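Effector protein Lem4 (lpg1101) (Legionella pneumophila subsp. pneumophila, PDB 6CGK) dephosphorylates tyrosine residues as a membrane-associated, magnesium-binding phosphatase of the haloacid dehalogenase superfamily, this chain being its HAD domain. Local coordinates at residues A[43-48]-A[52-57]; A[59-64]-A[105-110]. The protein carries 1 engineered substitution. One frame throughout, in Å; residues are numbered along the deposited sequence. Where two conformers were deposited one is given.

Contact 1. Residues A[43-48]-A[52-57]; sequences EALSTK and DERMRY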
loop_
_atom_site.group_PDB
_atom_site.type_symbol
_atom_site.label_atom_id
_atom_site.label_comp_id
_atom_site.label_asym_id
_atom_site.label_seq_id
_atom_site.Cartn_x
_atom_site.Cartn_y
_atom_site.Cartn_z
ATOM N N GLU A 43 -8.931 -1.387 16.517
ATOM C CA GLU A 43 -9.885 -0.396 16.987
ATOM C C GLU A 43 -9.196 0.647 17.879
ATOM O O GLU A 43 -9.489 1.844 17.789
ATOM C CB GLU A 43 -11.020 -1.098 17.722
ATOM C CG GLU A 43 -11.877 -0.146 18.469
ATOM C CD GLU A 43 -12.861 0.584 17.569
ATOM O OE1 GLU A 43 -13.397 1.611 18.047
ATOM O OE2 GLU A 43 -13.088 0.152 16.399
ATOM N N ALA A 44 -8.299 0.209 18.772
ATOM C CA ALA A 44 -7.623 1.156 19.650
ATOM C C ALA A 44 -6.762 2.143 18.853
ATOM O O ALA A 44 -6.759 3.349 19.130
ATOM C CB ALA A 44 -6.745 0.401 20.651
ATOM N N LEU A 45 -6.029 1.652 17.865
ATOM C CA LEU A 45 -5.151 2.555 17.094
ATOM C C LEU A 45 -5.939 3.486 16.169
ATOM O O LEU A 45 -5.422 4.541 15.769
ATOM C CB LEU A 45 -4.137 1.759 16.274
ATOM C CG LEU A 45 -2.906 1.345 17.090
ATOM C CD1 LEU A 45 -2.125 0.187 16.470
ATOM C CD2 LEU A 45 -1.984 2.544 17.303
ATOM N N SER A 46 -7.183 3.149 15.859
ATOM C CA SER A 46 -7.894 3.889 14.811
ATOM C C SER A 46 -7.962 5.384 15.112
ATOM O O SER A 46 -7.948 6.217 14.193
ATOM C CB SER A 46 -9.314 3.312 14.648
ATOM O OG SER A 46 -10.132 3.509 15.816
ATOM N N THR A 47 -8.089 5.748 16.386
ATOM C CA THR A 47 -8.265 7.139 16.767
ATOM C C THR A 47 -6.957 7.814 17.185
ATOM O O THR A 47 -6.988 8.932 17.714
ATOM C CB THR A 47 -9.290 7.244 17.895
ATOM O OG1 THR A 47 -8.917 6.389 18.977
ATOM C CG2 THR A 47 -10.645 6.777 17.415
ATOM N N LYS A 48 -5.824 7.153 16.994
ATOM C CA LYS A 48 -4.539 7.680 17.478
ATOM C C LYS A 48 -3.896 8.499 16.357
ATOM O O LYS A 48 -3.200 7.973 15.469
ATOM C CB LYS A 48 -3.637 6.551 17.952
ATOM C CG LYS A 48 -4.244 5.722 19.161
ATOM C CD LYS A 48 -4.736 6.624 20.274
ATOM C CE LYS A 48 -5.323 5.807 21.450
ATOM N NZ LYS A 48 -6.784 5.474 21.216
ATOM N N ASP A 52 3.098 10.266 18.614
ATOM C CA ASP A 52 3.288 9.971 20.033
ATOM C C ASP A 52 2.190 9.054 20.560
ATOM O O ASP A 52 2.444 8.190 21.407
ATOM C CB ASP A 52 3.306 11.260 20.860
ATOM C CG ASP A 52 4.562 12.090 20.652
ATOM O OD1 ASP A 52 5.591 11.512 20.268
ATOM O OD2 ASP A 52 4.515 13.316 20.893
ATOM N N GLU A 53 0.966 9.248 20.102
ATOM C CA GLU A 53 -0.112 8.393 20.594
ATOM C C GLU A 53 0.003 6.995 20.006
ATOM O O GLU A 53 -0.260 5.998 20.685
ATOM C CB GLU A 53 -1.482 9.000 20.250
ATOM C CG GLU A 53 -1.762 10.325 20.936
ATOM C CD GLU A 53 -3.110 10.893 20.547
ATOM O OE1 GLU A 53 -3.223 11.440 19.436
ATOM O OE2 GLU A 53 -4.064 10.769 21.343
ATOM N N ARG A 54 0.352 6.903 18.727
ATOM C CA ARG A 54 0.490 5.594 18.108
ATOM C C ARG A 54 1.628 4.791 18.724
ATOM O O ARG A 54 1.501 3.582 18.923
ATOM C CB ARG A 54 0.686 5.777 16.600
ATOM C CG ARG A 54 -0.579 6.287 15.926
ATOM C CD ARG A 54 -0.394 6.342 14.394
ATOM N NE ARG A 54 0.604 7.297 13.872
ATOM C CZ ARG A 54 0.284 8.511 13.414
ATOM N NH1 ARG A 54 -0.974 8.932 13.486
ATOM N NH2 ARG A 54 1.220 9.299 12.833
ATOM N N MET A 55 2.770 5.433 18.983
ATOM C CA MET A 55 3.963 4.686 19.376
ATOM C C MET A 55 3.785 3.992 20.713
ATOM O O MET A 55 4.543 3.066 21.042
ATOM C CB MET A 55 5.179 5.618 19.420
ATOM C CG MET A 55 5.664 6.004 17.997
ATOM S SD MET A 55 6.176 4.533 17.063
ATOM C CE MET A 55 6.889 3.637 18.410
ATOM N N ARG A 56 2.822 4.436 21.515
ATOM C CA ARG A 56 2.588 3.747 22.779
ATOM C C ARG A 56 2.126 2.311 22.578
ATOM O O ARG A 56 2.243 1.497 23.515
ATOM C CB ARG A 56 1.547 4.527 23.571
ATOM C CG ARG A 56 2.096 5.826 24.056
ATOM C CD ARG A 56 1.171 6.488 25.060
ATOM N NE ARG A 56 1.742 7.784 25.405
ATOM C CZ ARG A 56 1.251 8.935 24.976
ATOM N NH1 ARG A 56 0.158 8.939 24.232
ATOM N NH2 ARG A 56 1.826 10.070 25.311
ATOM N N TYR A 57 1.555 2.001 21.411
ATOM C CA TYR A 57 1.106 0.660 21.047
ATOM C C TYR A 57 2.216 -0.245 20.506
ATOM O O TYR A 57 1.946 -1.423 20.236
ATOM C CB TYR A 57 -0.041 0.774 20.021
ATOM C CG TYR A 57 -1.292 1.216 20.744
ATOM C CD1 TYR A 57 -1.507 2.561 21.050
ATOM C CD2 TYR A 57 -2.206 0.274 21.238
ATOM C CE1 TYR A 57 -2.650 2.961 21.769
ATOM C CE2 TYR A 57 -3.354 0.666 21.949
ATOM C CZ TYR A 57 -3.553 2.008 22.220
ATOM O OH TYR A 57 -4.656 2.394 22.955
HETATM O O HOH W 1 -5.465 11.497 18.530
HETATM O O HOH W 2 -6.546 10.385 20.668
HETATM O O HOH W 3 -7.017 3.776 23.395
#

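Contact 2. Residues A[59-64]-A[105-110]; sequences NEYDAS and LEFENI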
loop_
_atom_site.group_PDB
_atom_site.type_symbol
_atom_site.label_atom_id
_atom_site.label_comp_id
_atom_site.label_asym_id
_atom_site.label_seq_id
_atom_site.Cartn_x
_atom_site.Cartn_y
_atom_site.Cartn_z
ATOM N N ASN A 59 4.738 -1.793 21.855
ATOM C CA ASN A 59 5.002 -2.981 22.662
ATOM C C ASN A 59 3.899 -4.015 22.478
ATOM O O ASN A 59 4.174 -5.206 22.291
ATOM C CB ASN A 59 5.136 -2.598 24.133
ATOM C CG ASN A 59 5.283 -3.814 25.046
ATOM O OD1 ASN A 59 5.810 -4.856 24.644
ATOM N ND2 ASN A 59 4.828 -3.675 26.277
ATOM N N GLU A 60 2.635 -3.575 22.486
ATOM C CA GLU A 60 1.554 -4.530 22.235
ATOM C C GLU A 60 1.649 -5.121 20.825
ATOM O O GLU A 60 1.453 -6.330 20.638
ATOM C CB GLU A 60 0.197 -3.867 22.453
ATOM C CG GLU A 60 -0.989 -4.807 22.105
ATOM C CD GLU A 60 -2.343 -4.188 22.381
ATOM O OE1 GLU A 60 -2.375 -3.089 22.964
ATOM O OE2 GLU A 60 -3.386 -4.787 21.989
ATOM N N TYR A 61 1.995 -4.295 19.822
ATOM C CA TYR A 61 2.224 -4.831 18.484
ATOM C C TYR A 61 3.326 -5.887 18.495
ATOM O O TYR A 61 3.156 -6.992 17.968
ATOM C CB TYR A 61 2.591 -3.685 17.559
ATOM C CG TYR A 61 3.030 -4.059 16.169
ATOM C CD1 TYR A 61 2.117 -4.359 15.182
ATOM C CD2 TYR A 61 4.396 -4.070 15.843
ATOM C CE1 TYR A 61 2.532 -4.645 13.862
ATOM C CE2 TYR A 61 4.805 -4.354 14.539
ATOM C CZ TYR A 61 3.882 -4.659 13.569
ATOM O OH TYR A 61 4.357 -4.916 12.279
ATOM N N ASP A 62 4.473 -5.561 19.086
ATOM C CA ASP A 62 5.582 -6.506 19.047
ATOM C C ASP A 62 5.241 -7.829 19.730
ATOM O O ASP A 62 5.765 -8.875 19.326
ATOM C CB ASP A 62 6.810 -5.877 19.676
ATOM C CG ASP A 62 7.431 -4.819 18.782
ATOM O OD1 ASP A 62 7.193 -4.845 17.540
ATOM O OD2 ASP A 62 8.122 -3.954 19.328
ATOM N N ALA A 63 4.372 -7.811 20.756
ATOM C CA ALA A 63 3.953 -9.019 21.469
ATOM C C ALA A 63 2.811 -9.748 20.769
ATOM O O ALA A 63 2.370 -10.794 21.266
ATOM C CB ALA A 63 3.527 -8.684 22.900
ATOM N N SER A 64 2.347 -9.234 19.629
ATOM C CA SER A 64 1.196 -9.775 18.933
ATOM C C SER A 64 1.561 -11.024 18.124
ATOM O O SER A 64 2.732 -11.307 17.853
ATOM C CB SER A 64 0.610 -8.688 18.035
ATOM O OG SER A 64 0.026 -7.676 18.848
ATOM N N LEU A 105 3.414 1.041 9.943
ATOM C CA LEU A 105 4.594 1.564 9.244
ATOM C C LEU A 105 5.598 2.166 10.230
ATOM O O LEU A 105 6.813 1.916 10.145
ATOM C CB LEU A 105 4.150 2.592 8.216
ATOM C CG LEU A 105 3.276 2.007 7.089
ATOM C CD1 LEU A 105 2.625 3.123 6.240
ATOM C CD2 LEU A 105 4.086 1.049 6.206
ATOM N N GLU A 106 5.119 2.993 11.160
ATOM C CA GLU A 106 6.022 3.601 12.141
ATOM C C GLU A 106 6.697 2.568 13.039
ATOM O O GLU A 106 7.882 2.697 13.364
ATOM C CB GLU A 106 5.265 4.634 12.973
ATOM C CG GLU A 106 4.947 5.874 12.141
ATOM C CD GLU A 106 3.777 6.674 12.649
ATOM O OE1 GLU A 106 3.172 6.287 13.692
ATOM O OE2 GLU A 106 3.454 7.683 11.980
ATOM N N PHE A 107 5.945 1.562 13.501
ATOM C CA PHE A 107 6.517 0.506 14.322
ATOM C C PHE A 107 7.669 -0.189 13.625
ATOM O O PHE A 107 8.563 -0.715 14.286
ATOM C CB PHE A 107 5.456 -0.563 14.659
ATOM C CG PHE A 107 4.283 -0.079 15.486
ATOM C CD1 PHE A 107 4.368 1.027 16.319
ATOM C CD2 PHE A 107 3.078 -0.763 15.404
ATOM C CE1 PHE A 107 3.246 1.436 17.093
ATOM C CE2 PHE A 107 1.956 -0.384 16.188
ATOM C CZ PHE A 107 2.041 0.730 17.003
ATOM N N GLU A 108 7.616 -0.277 12.293
ATOM C CA GLU A 108 8.652 -0.932 11.513
ATOM C C GLU A 108 9.687 0.050 10.973
ATOM O O GLU A 108 10.552 -0.347 10.180
ATOM C CB GLU A 108 8.003 -1.699 10.355
ATOM C CG GLU A 108 6.966 -2.710 10.823
ATOM C CD GLU A 108 7.594 -3.976 11.335
ATOM O OE1 GLU A 108 8.802 -4.136 11.087
ATOM O OE2 GLU A 108 6.907 -4.809 11.988
ATOM N N ASN A 109 9.616 1.319 11.374
ATOM C CA ASN A 109 10.600 2.331 10.971
ATOM C C ASN A 109 10.619 2.493 9.451
ATOM O O ASN A 109 11.683 2.666 8.834
ATOM C CB ASN A 109 11.993 2.010 11.529
ATOM C CG ASN A 109 12.898 3.236 11.593
ATOM O OD1 ASN A 109 12.431 4.378 11.650
ATOM N ND2 ASN A 109 14.188 2.998 11.613
ATOM N N ILE A 110 9.431 2.440 8.861
ATOM C CA ILE A 110 9.229 2.713 7.437
ATOM C C ILE A 110 8.717 4.131 7.278
ATOM O O ILE A 110 7.691 4.503 7.852
ATOM C CB ILE A 110 8.238 1.723 6.818
ATOM C CG1 ILE A 110 8.782 0.302 6.925
ATOM C CG2 ILE A 110 7.973 2.101 5.331
ATOM C CD1 ILE A 110 7.697 -0.749 6.772
HETATM O O HOH W 4 8.496 -3.590 15.652
#

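Contact 1. Residues A[43-48]-A[52-57]
Glu-53 and Lys-48 meet through their aliphatic parts, the two CB atoms 4.0 Å apart, with the side chains running at roughly a right angle to each other. The Glu-53 chain runs on, extended, to a carboxylate that reaches Thr-47 through water: OE2 accepts a bond from water 2, which contacts Thr-47 O weakly, while OE1 is held by Thr-50. Next along the chain, Arg-54 lays its CG against Lys-48 CB at 3.7 Å. The bend at chi3 (-65°) then brings the edge of the guanidinium to Lys-48 O, to which NH1 donates (3.1 Å, N-H...O angle 149°), the oxygen sitting slightly off the guanidinium plane. The stronger polar partner of this group is Glu-106 on helix 98-107, which forms a salt bridge with NE. Tyr-57, at the end of the segment, reaches back toward helix 40-46. Leu-45 lies over one ring face, its CD2 3.8 Å from Tyr-57 CG, and Ala-44 CB approaches CE2 obliquely at 3.6 Å. At the phenol end, Lys-48 CE comes within 3.8 Å of Tyr-57 OH. The lysine chain, bent at chi2 (-49°) and again at chi4, curls back so that NZ donates to Ala-44 O at 3.0 Å; water 3 joins the same NZ to Tyr-57 OH. This is the packing of two consecutive short helices across a tight connection. Lys-48 NZ and Glu-53 OE2 are 6.0 Å apart, too far for a direct ion pair. Arg-54 is fixed at two points, by a carbonyl from the first segment and by the carboxylate of Glu-106, and thereby ties the turn after helix 40-46 to helix 98-107.

Contact 2. Residues A[59-64]-A[105-110]
One face of the Tyr-61 ring receives Phe-107, whose CD2 lies 3.4 Å from Tyr-61 CG and is displaced toward the rim. The two rings are inclined at 40° with centroids 4.9 Å apart, an oblique pair that is neither a parallel stack nor a T-shaped one. At the edge of the tyrosine ring, near its plane, come Glu-108 OE2 and water 4. Phe-107 CE2 also packs on Tyr-61 CB at 3.6 Å, so the apolar contact runs from the base of the tyrosine onto its ring. With CG opposite the backbone N (chi1 173°), Tyr-61 sends its ring out from helix 58-62 toward the end of helix 98-107. There its OH donates to Glu-108 OE2 at 2.6 Å, using the anti lone pair of that oxygen; the carboxylate plane is turned 76° from that of the ring at whose edge it sits. Glu-108, the first residue to leave helical geometry, brings its acid group here by a bend at chi2. Behind it a Schellman motif closes the helix: Ile-110 N bonds to Leu-105 O, and Asn-109, with positive phi, gives its N to Glu-106 O. Water 4 adds a second link, donating to Asp-62 OD1 (2.6 Å) and to Phe-107 O. The phenol oxygen is gripped twice, since it also bonds Ile-70 N, and this fixes the tyrosine in place within a buried contact. The short bond to Glu-108 probably helps to keep that carboxylate ionised, despite a second acid, Asp-62, whose OD1 lies 5.6 Å from OE2.

In the fold
Contact 1 closes before contact 2 opens along the chain, and their centres lie 11 Å apart on the same side of the domain. Helices 40-46, 51-55 and 58-62 follow one another between strand 19-23 and strand 89-93 of the parallel sheet, a position consistent with the cap insertion found in many HAD phosphatases. Helix 98-107 is common ground: besides the Arg-54 to Glu-106 salt bridge, Phe-107 packs on Arg-54, Met-55 and Tyr-57, so its ring serves both contacts. Side chain to side chain, Leu-45 and Tyr-61 are about 10 and 9 Å from Asp-25, a magnesium ligand, which places this helical group near the magnesium site, without either residue touching Asp-25.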